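Local coordinates for RagA protein (Porphyromonas gingivalis, PDB 6SLN), which probably takes up peptides across the outer membrane of Porphyromonas gingivalis as a TonB-dependent beta-barrel receptor working with a partner protein, at residues K234-M239 and K968-E973; S473-N478 and L486-E491; G534-G539 and S556-E561; M871-R876 and L920-S925. All blocks are in the same frame, centred on the assembly; numbering follows the deposited sequence.

Interaction 1: residues K234-M239 and K968-E973; sequences KPLDNM and KGFDPE
P235 sets the CB-CG edge of its ring over one face of F970, CG foremost, and this CH-pi contact carries the interaction. CG stands over the middle of the aromatic ring, 3.7 Å from its centroid and only 5° off the ring normal, while P235 CB leans toward the far rim and reaches F970 CE1 at 3.9 Å. Proline suits the place because its ring is compact and rigid and offers slightly polarised C-H bonds to the pi cloud. F970 meets it with CG anti to its own carbonyl carbon (chi1 -74°), which brings the ring under P235.

Apolar packing adds a second partner. L236 CD1 approaches F970 CE2 at 4.1 Å, its side chain crossing the aromatic one at about a right angle. The short, weakly bonded helix 234-237, which follows barrel strand 218-230, packs on the loop after strand 951-964, near the other end of the chain; L395 of helix 390-396 touches both P235 and F970.

P235 CG also rests on the backbone, 3.8 Å from G969 C. Within the loop itself, D971 OD1 accepts from E973 N at 2.9 Å, closing an Asx turn, and R928 forms salt bridges with both acids.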
loop_
_atom_site.group_PDB
_atom_site.type_symbol
_atom_site.label_atom_id
_atom_site.label_comp_id
_atom_site.label_asym_id
_atom_site.label_seq_id
_atom_site.Cartn_x
_atom_site.Cartn_y
_atom_site.Cartn_z
ATOM N N LYS A 234 1.388 -13.601 -43.386
ATOM C CA LYS A 234 0.363 -13.783 -44.411
ATOM C C LYS A 234 -0.890 -12.928 -44.238
ATOM O O LYS A 234 -1.417 -12.463 -45.263
ATOM C CB LYS A 234 -0.033 -15.264 -44.477
ATOM C CG LYS A 234 0.921 -16.115 -45.292
ATOM C CD LYS A 234 0.506 -17.586 -45.333
ATOM C CE LYS A 234 -0.360 -17.888 -46.563
ATOM N NZ LYS A 234 -0.592 -19.350 -46.723
ATOM N N PRO A 235 -1.436 -12.708 -43.033
ATOM C CA PRO A 235 -2.649 -11.877 -42.938
ATOM C C PRO A 235 -2.473 -10.512 -43.553
ATOM O O PRO A 235 -3.466 -9.874 -43.921
ATOM C CB PRO A 235 -2.891 -11.770 -41.422
ATOM C CG PRO A 235 -2.291 -12.982 -40.864
ATOM C CD PRO A 235 -1.081 -13.278 -41.716
ATOM N N LEU A 236 -1.240 -10.031 -43.660
ATOM C CA LEU A 236 -1.024 -8.709 -44.231
ATOM C C LEU A 236 -1.160 -8.706 -45.750
ATOM O O LEU A 236 -1.583 -7.693 -46.317
ATOM C CB LEU A 236 0.343 -8.182 -43.804
ATOM C CG LEU A 236 0.316 -7.809 -42.325
ATOM C CD1 LEU A 236 1.369 -8.565 -41.523
ATOM C CD2 LEU A 236 0.474 -6.328 -42.189
ATOM N N ASP A 237 -0.858 -9.835 -46.408
ATOM C CA ASP A 237 -0.744 -9.872 -47.869
ATOM C C ASP A 237 -1.989 -9.314 -48.544
ATOM O O ASP A 237 -1.895 -8.506 -49.477
ATOM C CB ASP A 237 -0.490 -11.307 -48.348
ATOM C CG ASP A 237 0.877 -11.862 -47.906
ATOM O OD1 ASP A 237 1.629 -11.178 -47.172
ATOM O OD2 ASP A 237 1.199 -13.010 -48.292
ATOM N N ASN A 238 -3.159 -9.692 -48.048
ATOM C CA ASN A 238 -4.431 -9.516 -48.731
ATOM C C ASN A 238 -5.183 -8.259 -48.310
ATOM O O ASN A 238 -6.320 -8.064 -48.765
ATOM C CB ASN A 238 -5.311 -10.737 -48.464
ATOM C CG ASN A 238 -5.242 -11.183 -46.993
ATOM O OD1 ASN A 238 -4.347 -11.944 -46.604
ATOM N ND2 ASN A 238 -6.164 -10.677 -46.171
ATOM N N MET A 239 -4.604 -7.421 -47.444
ATOM C CA MET A 239 -5.337 -6.244 -46.995
ATOM C C MET A 239 -5.272 -5.126 -48.044
ATOM O O MET A 239 -4.328 -5.021 -48.838
ATOM C CB MET A 239 -4.812 -5.739 -45.635
ATOM C CG MET A 239 -4.962 -6.725 -44.447
ATOM S SD MET A 239 -6.660 -7.236 -44.071
ATOM C CE MET A 239 -7.378 -5.640 -43.651
ATOM N N LYS A 968 -6.247 -18.473 -41.347
ATOM C CA LYS A 968 -6.037 -17.185 -42.000
ATOM C C LYS A 968 -5.776 -16.051 -41.020
ATOM O O LYS A 968 -5.708 -14.890 -41.447
ATOM C CB LYS A 968 -7.244 -16.840 -42.888
ATOM C CG LYS A 968 -7.520 -17.860 -44.001
ATOM C CD LYS A 968 -9.005 -17.955 -44.343
ATOM C CE LYS A 968 -9.450 -19.427 -44.542
ATOM N NZ LYS A 968 -9.112 -20.390 -43.397
ATOM N N GLY A 969 -5.624 -16.343 -39.728
ATOM C CA GLY A 969 -5.079 -15.393 -38.781
ATOM C C GLY A 969 -3.593 -15.620 -38.516
ATOM O O GLY A 969 -2.935 -16.464 -39.127
ATOM N N PHE A 970 -3.066 -14.863 -37.560
ATOM C CA PHE A 970 -1.619 -14.863 -37.371
ATOM C C PHE A 970 -1.132 -16.182 -36.781
ATOM O O PHE A 970 -0.148 -16.764 -37.253
ATOM C CB PHE A 970 -1.211 -13.697 -36.476
ATOM C CG PHE A 970 -1.262 -12.360 -37.160
ATOM C CD1 PHE A 970 -2.447 -11.639 -37.211
ATOM C CD2 PHE A 970 -0.111 -11.814 -37.739
ATOM C CE1 PHE A 970 -2.484 -10.392 -37.827
ATOM C CE2 PHE A 970 -0.144 -10.582 -38.351
ATOM C CZ PHE A 970 -1.336 -9.871 -38.400
ATOM N N ASP A 971 -1.799 -16.661 -35.750
ATOM C CA ASP A 971 -1.324 -17.845 -35.042
ATOM C C ASP A 971 -2.489 -18.795 -34.766
ATOM O O ASP A 971 -3.399 -18.456 -33.990
ATOM C CB ASP A 971 -0.625 -17.435 -33.735
ATOM C CG ASP A 971 0.080 -18.601 -33.050
ATOM O OD1 ASP A 971 0.025 -19.747 -33.573
ATOM O OD2 ASP A 971 0.686 -18.370 -31.971
ATOM N N PRO A 972 -2.496 -19.988 -35.370
ATOM C CA PRO A 972 -3.553 -20.956 -35.035
ATOM C C PRO A 972 -3.530 -21.369 -33.566
ATOM O O PRO A 972 -4.577 -21.727 -33.021
ATOM C CB PRO A 972 -3.274 -22.135 -35.983
ATOM C CG PRO A 972 -1.833 -21.997 -36.388
ATOM C CD PRO A 972 -1.483 -20.540 -36.284
ATOM N N GLU A 973 -2.378 -21.289 -32.895
ATOM C CA GLU A 973 -2.326 -21.609 -31.473
ATOM C C GLU A 973 -2.940 -20.523 -30.603
ATOM O O GLU A 973 -3.318 -20.797 -29.461
ATOM C CB GLU A 973 -0.880 -21.848 -31.037
ATOM C CG GLU A 973 -0.717 -22.449 -29.639
ATOM C CD GLU A 973 0.718 -22.860 -29.360
ATOM O OE1 GLU A 973 1.040 -23.267 -28.221
ATOM O OE2 GLU A 973 1.536 -22.778 -30.297
#

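Interaction 2: residues S473-N478 and L486-E491; sequences SKRMPN and LGERRE
R475 and E488 lie side by side and pair through a salt bridge in which one carboxylate oxygen takes two donors: R475 NE is 2.9 Å from E488 OE1 and R475 NH2 is 3.1 Å from E488 OE1. The oxygen sits almost exactly in the guanidinium plane, but both nitrogens meet it from the same face of the carboxylate, and the two flat groups stand 75° apart. R475 gets there by bending at chi3 (-60°), which folds its end over toward E488. Long, flexible side chains suit such a partly exposed cross-strand pair.

Beneath them is the backbone of a beta hairpin, formed by strands 456-475 and 487-510 of the barrel wall, whose pieces 473-475 and 487-491 run antiparallel, 170° between their directions. S473 with R490 and R475 with E488 are hydrogen-bonded pairs, each joined by two N-H...O bonds, such as R490 N to S473 O at 2.8 Å. Between them K474 and R489 form a non-hydrogen-bonded pair on the other face.

There the aliphatic stems run alongside, K474 CG to R489 CG 3.9 Å, and K474 CE lies over the face of the R489 guanidinium. The like charges come near each other, but R489 is held by acceptors: NE donates to E491 OE2 at 2.7 Å, and NH1 bonds the carbonyl of M546 and forms a salt bridge with an acidic side chain of another protein. R470 in turn forms a salt bridge with E491. Past the strand end P477 CB packs on G487 N at 3.7 Å, where a glycine lets the chains come close.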
loop_
_atom_site.group_PDB
_atom_site.type_symbol
_atom_site.label_atom_id
_atom_site.label_comp_id
_atom_site.label_asym_id
_atom_site.label_seq_id
_atom_site.Cartn_x
_atom_site.Cartn_y
_atom_site.Cartn_z
ATOM N N SER A 473 3.516 2.093 -11.008
ATOM C CA SER A 473 2.892 2.535 -12.240
ATOM C C SER A 473 2.647 4.035 -12.150
ATOM O O SER A 473 2.232 4.544 -11.103
ATOM C CB SER A 473 1.591 1.753 -12.492
ATOM O OG SER A 473 0.623 2.556 -13.146
ATOM N N LYS A 474 2.911 4.743 -13.248
ATOM C CA LYS A 474 2.797 6.191 -13.252
ATOM C C LYS A 474 2.026 6.665 -14.473
ATOM O O LYS A 474 2.087 6.056 -15.545
ATOM C CB LYS A 474 4.186 6.867 -13.227
ATOM C CG LYS A 474 4.829 6.904 -11.845
ATOM C CD LYS A 474 6.038 7.795 -11.832
ATOM C CE LYS A 474 7.215 7.064 -11.248
ATOM N NZ LYS A 474 8.240 8.019 -10.767
ATOM N N ARG A 475 1.296 7.759 -14.285
ATOM C CA ARG A 475 0.756 8.583 -15.367
ATOM C C ARG A 475 1.522 9.906 -15.325
ATOM O O ARG A 475 1.282 10.737 -14.445
ATOM C CB ARG A 475 -0.743 8.798 -15.190
ATOM C CG ARG A 475 -1.536 8.573 -16.432
ATOM C CD ARG A 475 -3.061 8.829 -16.291
ATOM N NE ARG A 475 -3.730 7.989 -15.288
ATOM C CZ ARG A 475 -3.880 6.665 -15.346
ATOM N NH1 ARG A 475 -3.410 5.962 -16.371
ATOM N NH2 ARG A 475 -4.504 6.035 -14.353
ATOM N N MET A 476 2.434 10.105 -16.277
ATOM C CA MET A 476 3.385 11.219 -16.211
ATOM C C MET A 476 2.687 12.575 -16.345
ATOM O O MET A 476 1.869 12.766 -17.251
ATOM C CB MET A 476 4.446 11.063 -17.300
ATOM C CG MET A 476 5.362 9.848 -17.085
ATOM S SD MET A 476 6.059 9.786 -15.410
ATOM C CE MET A 476 6.866 11.375 -15.407
ATOM N N PRO A 477 2.973 13.532 -15.473
ATOM C CA PRO A 477 2.383 14.864 -15.634
ATOM C C PRO A 477 2.912 15.547 -16.887
ATOM O O PRO A 477 3.917 15.141 -17.470
ATOM C CB PRO A 477 2.822 15.612 -14.368
ATOM C CG PRO A 477 4.072 14.931 -13.972
ATOM C CD PRO A 477 3.909 13.468 -14.346
ATOM N N ASN A 478 2.190 16.584 -17.312
ATOM C CA ASN A 478 2.629 17.498 -18.364
ATOM C C ASN A 478 2.763 16.831 -19.716
ATOM O O ASN A 478 3.378 17.389 -20.618
ATOM C CB ASN A 478 3.941 18.175 -17.988
ATOM C CG ASN A 478 3.827 18.888 -16.702
ATOM O OD1 ASN A 478 3.049 19.833 -16.593
ATOM N ND2 ASN A 478 4.547 18.416 -15.683
ATOM N N LEU A 486 -2.147 16.733 -14.954
ATOM C CA LEU A 486 -1.883 16.211 -13.624
ATOM C C LEU A 486 -1.460 14.756 -13.748
ATOM O O LEU A 486 -2.050 13.998 -14.514
ATOM C CB LEU A 486 -3.124 16.358 -12.746
ATOM C CG LEU A 486 -3.504 17.843 -12.661
ATOM C CD1 LEU A 486 -4.698 18.114 -11.733
ATOM C CD2 LEU A 486 -2.271 18.640 -12.258
ATOM N N GLY A 487 -0.427 14.380 -13.035
ATOM C CA GLY A 487 0.061 13.024 -13.109
ATOM C C GLY A 487 -0.532 12.141 -12.011
ATOM O O GLY A 487 -1.155 12.604 -11.052
ATOM N N GLU A 488 -0.330 10.836 -12.174
ATOM C CA GLU A 488 -0.882 9.848 -11.265
ATOM C C GLU A 488 0.163 8.768 -11.013
ATOM O O GLU A 488 1.085 8.548 -11.802
ATOM C CB GLU A 488 -2.193 9.232 -11.818
ATOM C CG GLU A 488 -3.077 10.246 -12.581
ATOM C CD GLU A 488 -4.522 9.778 -12.814
ATOM O OE1 GLU A 488 -4.811 8.571 -12.661
ATOM O OE2 GLU A 488 -5.374 10.630 -13.163
ATOM N N ARG A 489 -0.012 8.063 -9.913
ATOM C CA ARG A 489 0.939 7.025 -9.571
ATOM C C ARG A 489 0.200 5.996 -8.740
ATOM O O ARG A 489 -0.670 6.357 -7.944
ATOM C CB ARG A 489 2.112 7.611 -8.796
ATOM C CG ARG A 489 3.113 6.578 -8.360
ATOM C CD ARG A 489 4.306 7.219 -7.703
ATOM N NE ARG A 489 5.406 6.278 -7.542
ATOM C CZ ARG A 489 6.608 6.626 -7.095
ATOM N NH1 ARG A 489 6.847 7.894 -6.772
ATOM N NH2 ARG A 489 7.560 5.708 -6.961
ATOM N N ARG A 490 0.532 4.720 -8.941
ATOM C CA ARG A 490 -0.086 3.630 -8.192
ATOM C C ARG A 490 1.011 2.670 -7.766
ATOM O O ARG A 490 1.894 2.332 -8.560
ATOM C CB ARG A 490 -1.173 2.902 -9.021
ATOM C CG ARG A 490 -1.608 1.522 -8.487
ATOM C CD ARG A 490 -3.096 1.223 -8.746
ATOM N NE ARG A 490 -3.512 1.500 -10.115
ATOM C CZ ARG A 490 -3.061 0.857 -11.197
ATOM N NH1 ARG A 490 -2.167 -0.121 -11.085
ATOM N NH2 ARG A 490 -3.496 1.202 -12.409
ATOM N N GLU A 491 0.978 2.269 -6.503
ATOM C CA GLU A 491 1.954 1.341 -5.958
ATOM C C GLU A 491 1.235 0.160 -5.318
ATOM O O GLU A 491 0.222 0.327 -4.615
ATOM C CB GLU A 491 2.849 2.025 -4.922
ATOM C CG GLU A 491 3.543 3.224 -5.449
ATOM C CD GLU A 491 4.833 2.873 -6.137
ATOM O OE1 GLU A 491 5.381 1.790 -5.856
ATOM O OE2 GLU A 491 5.304 3.691 -6.955
#

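Interaction 3: residues G534-G539 and S556-E561; sequences GASSKG and SLSLPE
G534 and E561 form an antiparallel hydrogen-bonded pair, with E561 N to G534 O at 2.6 Å and nearly straight (173°), and G534 N to E561 O at 3.0 Å and more bent. This pair stands where strands 515-540 and 561-580 of the outer-membrane barrel meet; beyond it the segment 556-560 keeps running roughly antiparallel to the strand but swings off it, and a water bridges the two chains there. With no side chain, G534 lets the E561 carboxylate lie beside its backbone, E561 OE1 being 4.0 Å from G534 CA; that carboxylate forms a salt bridge with R492. P560, which has no N-H to give, comes just before the bonded pair and sets its CB near the G534 carbonyl.

The two serines face each other, S536 OG and S558 OG lying 3.5 Å apart. S558 OG sits between its backbone N and carbonyl carbon (chi1 63°), and the water bonded to it also donates to the carbonyl oxygens of S536 and S556. Small hydroxyl side chains suit a seam stitched by water.

K538 extends its chain across the S556 carbonyl, with CE 3.4 Å from S556 O. Outside the two segments its ammonium pairs with an acidic side chain of another protein, and K538 NZ also donates to a second water, 3.1 Å away, which also bonds L557 O.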
loop_
_atom_site.group_PDB
_atom_site.type_symbol
_atom_site.label_atom_id
_atom_site.label_comp_id
_atom_site.label_asym_id
_atom_site.label_seq_id
_atom_site.Cartn_x
_atom_site.Cartn_y
_atom_site.Cartn_z
ATOM N N GLY A 534 -2.772 -1.882 -2.449
ATOM C CA GLY A 534 -2.364 -0.941 -3.453
ATOM C C GLY A 534 -2.863 0.421 -3.072
ATOM O O GLY A 534 -3.988 0.553 -2.593
ATOM N N ALA A 535 -2.034 1.435 -3.254
ATOM C CA ALA A 535 -2.454 2.815 -3.093
ATOM C C ALA A 535 -2.125 3.587 -4.356
ATOM O O ALA A 535 -1.236 3.213 -5.132
ATOM C CB ALA A 535 -1.764 3.492 -1.908
ATOM N N SER A 536 -2.824 4.703 -4.521
ATOM C CA SER A 536 -2.658 5.505 -5.710
ATOM C C SER A 536 -2.963 6.958 -5.379
ATOM O O SER A 536 -3.738 7.268 -4.474
ATOM C CB SER A 536 -3.533 4.984 -6.860
ATOM O OG SER A 536 -4.725 5.738 -6.967
ATOM N N SER A 537 -2.309 7.840 -6.115
ATOM C CA SER A 537 -2.360 9.258 -5.848
ATOM C C SER A 537 -2.453 9.916 -7.196
ATOM O O SER A 537 -2.006 9.356 -8.208
ATOM C CB SER A 537 -1.110 9.729 -5.096
ATOM O OG SER A 537 -1.165 9.416 -3.715
ATOM N N LYS A 538 -3.030 11.104 -7.227
ATOM C CA LYS A 538 -3.008 11.807 -8.494
ATOM C C LYS A 538 -2.928 13.309 -8.269
ATOM O O LYS A 538 -2.977 13.806 -7.137
ATOM C CB LYS A 538 -4.216 11.418 -9.357
ATOM C CG LYS A 538 -5.536 11.443 -8.663
ATOM C CD LYS A 538 -6.606 10.973 -9.601
ATOM C CE LYS A 538 -7.949 10.965 -8.879
ATOM N NZ LYS A 538 -9.017 10.195 -9.586
ATOM N N GLY A 539 -2.782 14.023 -9.384
ATOM C CA GLY A 539 -2.706 15.460 -9.364
ATOM C C GLY A 539 -1.320 16.006 -9.163
ATOM O O GLY A 539 -1.190 17.180 -8.790
ATOM N N SER A 556 -9.466 14.439 -5.248
ATOM C CA SER A 556 -8.440 13.665 -5.927
ATOM C C SER A 556 -8.059 12.394 -5.169
ATOM O O SER A 556 -7.156 11.673 -5.605
ATOM C CB SER A 556 -7.189 14.530 -6.138
ATOM O OG SER A 556 -7.428 15.598 -7.043
ATOM N N LEU A 557 -8.693 12.105 -4.039
ATOM C CA LEU A 557 -8.288 10.934 -3.275
ATOM C C LEU A 557 -9.050 9.703 -3.745
ATOM O O LEU A 557 -9.927 9.770 -4.604
ATOM C CB LEU A 557 -8.504 11.164 -1.779
ATOM C CG LEU A 557 -7.692 12.351 -1.278
ATOM C CD1 LEU A 557 -8.329 13.009 -0.062
ATOM C CD2 LEU A 557 -6.285 11.870 -0.973
ATOM N N SER A 558 -8.721 8.564 -3.153
ATOM C CA SER A 558 -9.335 7.321 -3.607
ATOM C C SER A 558 -9.089 6.244 -2.562
ATOM O O SER A 558 -8.126 6.313 -1.800
ATOM C CB SER A 558 -8.768 6.897 -4.965
ATOM O OG SER A 558 -7.365 6.630 -4.849
ATOM N N LEU A 559 -9.959 5.244 -2.536
ATOM C CA LEU A 559 -9.768 4.158 -1.591
ATOM C C LEU A 559 -8.572 3.327 -2.016
ATOM O O LEU A 559 -8.256 3.261 -3.195
ATOM C CB LEU A 559 -10.992 3.266 -1.531
ATOM C CG LEU A 559 -12.168 3.856 -0.764
ATOM C CD1 LEU A 559 -13.451 3.069 -1.103
ATOM C CD2 LEU A 559 -11.878 3.827 0.722
ATOM N N PRO A 560 -7.873 2.705 -1.084
ATOM C CA PRO A 560 -6.798 1.788 -1.482
ATOM C C PRO A 560 -7.378 0.520 -2.083
ATOM O O PRO A 560 -8.590 0.303 -2.101
ATOM C CB PRO A 560 -6.048 1.490 -0.180
ATOM C CG PRO A 560 -6.613 2.467 0.835
ATOM C CD PRO A 560 -7.979 2.852 0.373
ATOM N N GLU A 561 -6.482 -0.318 -2.598
ATOM C CA GLU A 561 -6.826 -1.650 -3.070
ATOM C C GLU A 561 -6.460 -2.678 -2.005
ATOM O O GLU A 561 -5.444 -2.549 -1.321
ATOM C CB GLU A 561 -6.114 -1.985 -4.387
ATOM C CG GLU A 561 -6.663 -1.256 -5.596
ATOM C CD GLU A 561 -5.797 -1.428 -6.876
ATOM O OE1 GLU A 561 -4.539 -1.342 -6.817
ATOM O OE2 GLU A 561 -6.393 -1.633 -7.959
HETATM O O HOH W 1 -6.062 9.094 -5.187
HETATM O O HOH W 2 -10.767 10.961 -7.199
#

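Interaction 4: residues M871-R876 and L920-S925; sequences MINNDR and LLENAS
M871 and E922 make an antiparallel hydrogen-bonded pair, with E922 N to M871 O at 2.8 Å and a weaker return bond. I872 and L921 are a non-hydrogen-bonded pair, and N873 N then donates to L920 O at 2.8 Å, although the short strands splay to 120°.

N873 ND2 reaches E922 OE2 at 3.0 Å and R876 NH1 reaches it at 2.7 Å, from opposite faces of the carboxylate plane, the latter a salt bridge. With K968 paired to OE1 as well, these donors would tend to stabilise the charged form of this buried acid. R876 bends at chi3 (33°) to bring NH1 to E922, while its NE pairs with E880. This is a strand-to-helix junction of the barrel: N873 is the N-cap of helix 874-879, its OD1 accepting weakly from R876 N, so one asparagine amide serves both the helix and the acid.

L920 CD2 lies over one face of the R876 guanidinium, toward its rim. I872 CG1 meets L921 CD1 at 3.9 Å on one face of the strands; on the other, the small A924 accepts the bent M871 chain, whose CB and CE both approach A924 CB at 3.8 Å.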
loop_
_atom_site.group_PDB
_atom_site.type_symbol
_atom_site.label_atom_id
_atom_site.label_comp_id
_atom_site.label_asym_id
_atom_site.label_seq_id
_atom_site.Cartn_x
_atom_site.Cartn_y
_atom_site.Cartn_z
ATOM N N MET A 871 -11.495 -22.662 -34.726
ATOM C CA MET A 871 -11.399 -21.388 -34.039
ATOM C C MET A 871 -12.187 -20.377 -34.845
ATOM O O MET A 871 -12.120 -20.371 -36.076
ATOM C CB MET A 871 -9.941 -20.940 -33.893
ATOM C CG MET A 871 -9.707 -19.974 -32.732
ATOM S SD MET A 871 -7.981 -19.890 -32.181
ATOM C CE MET A 871 -7.117 -19.704 -33.755
ATOM N N ILE A 872 -12.966 -19.559 -34.156
ATOM C CA ILE A 872 -13.647 -18.461 -34.826
ATOM C C ILE A 872 -12.646 -17.323 -34.957
ATOM O O ILE A 872 -12.066 -16.879 -33.963
ATOM C CB ILE A 872 -14.898 -18.025 -34.051
ATOM C CG1 ILE A 872 -15.844 -19.207 -33.908
ATOM C CG2 ILE A 872 -15.580 -16.830 -34.718
ATOM C CD1 ILE A 872 -16.837 -19.036 -32.827
ATOM N N ASN A 873 -12.417 -16.876 -36.191
ATOM C CA ASN A 873 -11.499 -15.783 -36.460
ATOM C C ASN A 873 -12.264 -14.480 -36.327
ATOM O O ASN A 873 -12.737 -13.904 -37.304
ATOM C CB ASN A 873 -10.868 -15.916 -37.834
ATOM C CG ASN A 873 -9.692 -14.984 -38.008
ATOM O OD1 ASN A 873 -9.607 -13.964 -37.323
ATOM N ND2 ASN A 873 -8.763 -15.336 -38.905
ATOM N N ASN A 874 -12.340 -13.992 -35.093
ATOM C CA ASN A 874 -13.041 -12.746 -34.832
ATOM C C ASN A 874 -12.495 -11.603 -35.670
ATOM O O ASN A 874 -13.269 -10.730 -36.080
ATOM C CB ASN A 874 -12.936 -12.413 -33.354
ATOM C CG ASN A 874 -14.156 -11.733 -32.812
ATOM O OD1 ASN A 874 -14.457 -11.877 -31.640
ATOM N ND2 ASN A 874 -14.859 -10.988 -33.638
ATOM N N ASP A 875 -11.175 -11.578 -35.908
ATOM C CA ASP A 875 -10.571 -10.515 -36.718
ATOM C C ASP A 875 -11.282 -10.396 -38.057
ATOM O O ASP A 875 -11.606 -9.289 -38.513
ATOM C CB ASP A 875 -9.084 -10.786 -36.965
ATOM C CG ASP A 875 -8.185 -10.287 -35.848
ATOM O OD1 ASP A 875 -8.697 -9.890 -34.781
ATOM O OD2 ASP A 875 -6.948 -10.318 -36.041
ATOM N N ARG A 876 -11.542 -11.537 -38.699
ATOM C CA ARG A 876 -12.189 -11.498 -39.999
ATOM C C ARG A 876 -13.606 -10.943 -39.922
ATOM O O ARG A 876 -14.139 -10.527 -40.953
ATOM C CB ARG A 876 -12.156 -12.886 -40.659
ATOM C CG ARG A 876 -10.738 -13.306 -41.074
ATOM C CD ARG A 876 -10.647 -14.576 -41.901
ATOM N NE ARG A 876 -11.812 -14.735 -42.757
ATOM C CZ ARG A 876 -12.710 -15.705 -42.600
ATOM N NH1 ARG A 876 -12.554 -16.590 -41.624
ATOM N NH2 ARG A 876 -13.767 -15.787 -43.400
ATOM N N LEU A 920 -15.761 -17.719 -40.941
ATOM C CA LEU A 920 -15.135 -17.335 -39.672
ATOM C C LEU A 920 -14.778 -18.549 -38.826
ATOM O O LEU A 920 -13.869 -18.456 -38.000
ATOM C CB LEU A 920 -15.981 -16.377 -38.815
ATOM C CG LEU A 920 -16.462 -15.066 -39.435
ATOM C CD1 LEU A 920 -16.942 -14.110 -38.365
ATOM C CD2 LEU A 920 -15.366 -14.432 -40.268
ATOM N N LEU A 921 -15.455 -19.686 -38.981
ATOM C CA LEU A 921 -15.017 -20.882 -38.249
ATOM C C LEU A 921 -13.928 -21.562 -39.066
ATOM O O LEU A 921 -14.215 -22.262 -40.032
ATOM C CB LEU A 921 -16.170 -21.839 -37.968
ATOM C CG LEU A 921 -15.793 -23.026 -37.061
ATOM C CD1 LEU A 921 -15.222 -22.565 -35.689
ATOM C CD2 LEU A 921 -16.967 -24.022 -36.893
ATOM N N GLU A 922 -12.673 -21.378 -38.679
ATOM C CA GLU A 922 -11.564 -21.865 -39.482
ATOM C C GLU A 922 -10.901 -23.079 -38.849
ATOM O O GLU A 922 -10.843 -23.210 -37.626
ATOM C CB GLU A 922 -10.512 -20.775 -39.685
ATOM C CG GLU A 922 -11.004 -19.578 -40.460
ATOM C CD GLU A 922 -9.899 -18.573 -40.682
ATOM O OE1 GLU A 922 -8.762 -19.023 -40.942
ATOM O OE2 GLU A 922 -10.154 -17.349 -40.575
ATOM N N ASN A 923 -10.382 -23.952 -39.711
ATOM C CA ASN A 923 -9.506 -25.042 -39.303
ATOM C C ASN A 923 -8.187 -24.528 -38.738
ATOM O O ASN A 923 -7.234 -24.269 -39.490
ATOM C CB ASN A 923 -9.234 -25.956 -40.493
ATOM C CG ASN A 923 -8.592 -27.250 -40.088
ATOM O OD1 ASN A 923 -7.682 -27.276 -39.250
ATOM N ND2 ASN A 923 -9.071 -28.344 -40.662
ATOM N N ALA A 924 -8.114 -24.385 -37.413
ATOM C CA ALA A 924 -6.917 -23.881 -36.757
ATOM C C ALA A 924 -5.950 -24.998 -36.353
ATOM O O ALA A 924 -5.132 -24.803 -35.444
ATOM C CB ALA A 924 -7.295 -23.026 -35.545
ATOM N N SER A 925 -6.017 -26.153 -37.011
ATOM C CA SER A 925 -5.029 -27.199 -36.773
ATOM C C SER A 925 -3.668 -26.771 -37.314
ATOM O O SER A 925 -3.565 -25.912 -38.201
ATOM C CB SER A 925 -5.457 -28.515 -37.425
ATOM O OG SER A 925 -6.852 -28.686 -37.341
#

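Overall arrangement
The contacts fall into two pairs. Interactions 2 and 3, centres 11 Å apart, sit on the adjoining, consecutive strands 487-510 and 515-540, probably hydrogen-bonded from E491 N to A535 O. Interactions 1 and 4, also 11 Å apart, join through a salt bridge from K968 to E922 and packing of P972 on A924. Between the pairs the centres are about 37 to 42 Å apart. Interactions 2, 3 and 4 follow in series, all nested within the loop closed by interaction 1, which joins the start of the barrel, just after strand 218-230, to the loop before its last strand. Interactions 2 and 3 touch the second subunit; in interaction 4 N874 hydrogen-bonds the bound peptide.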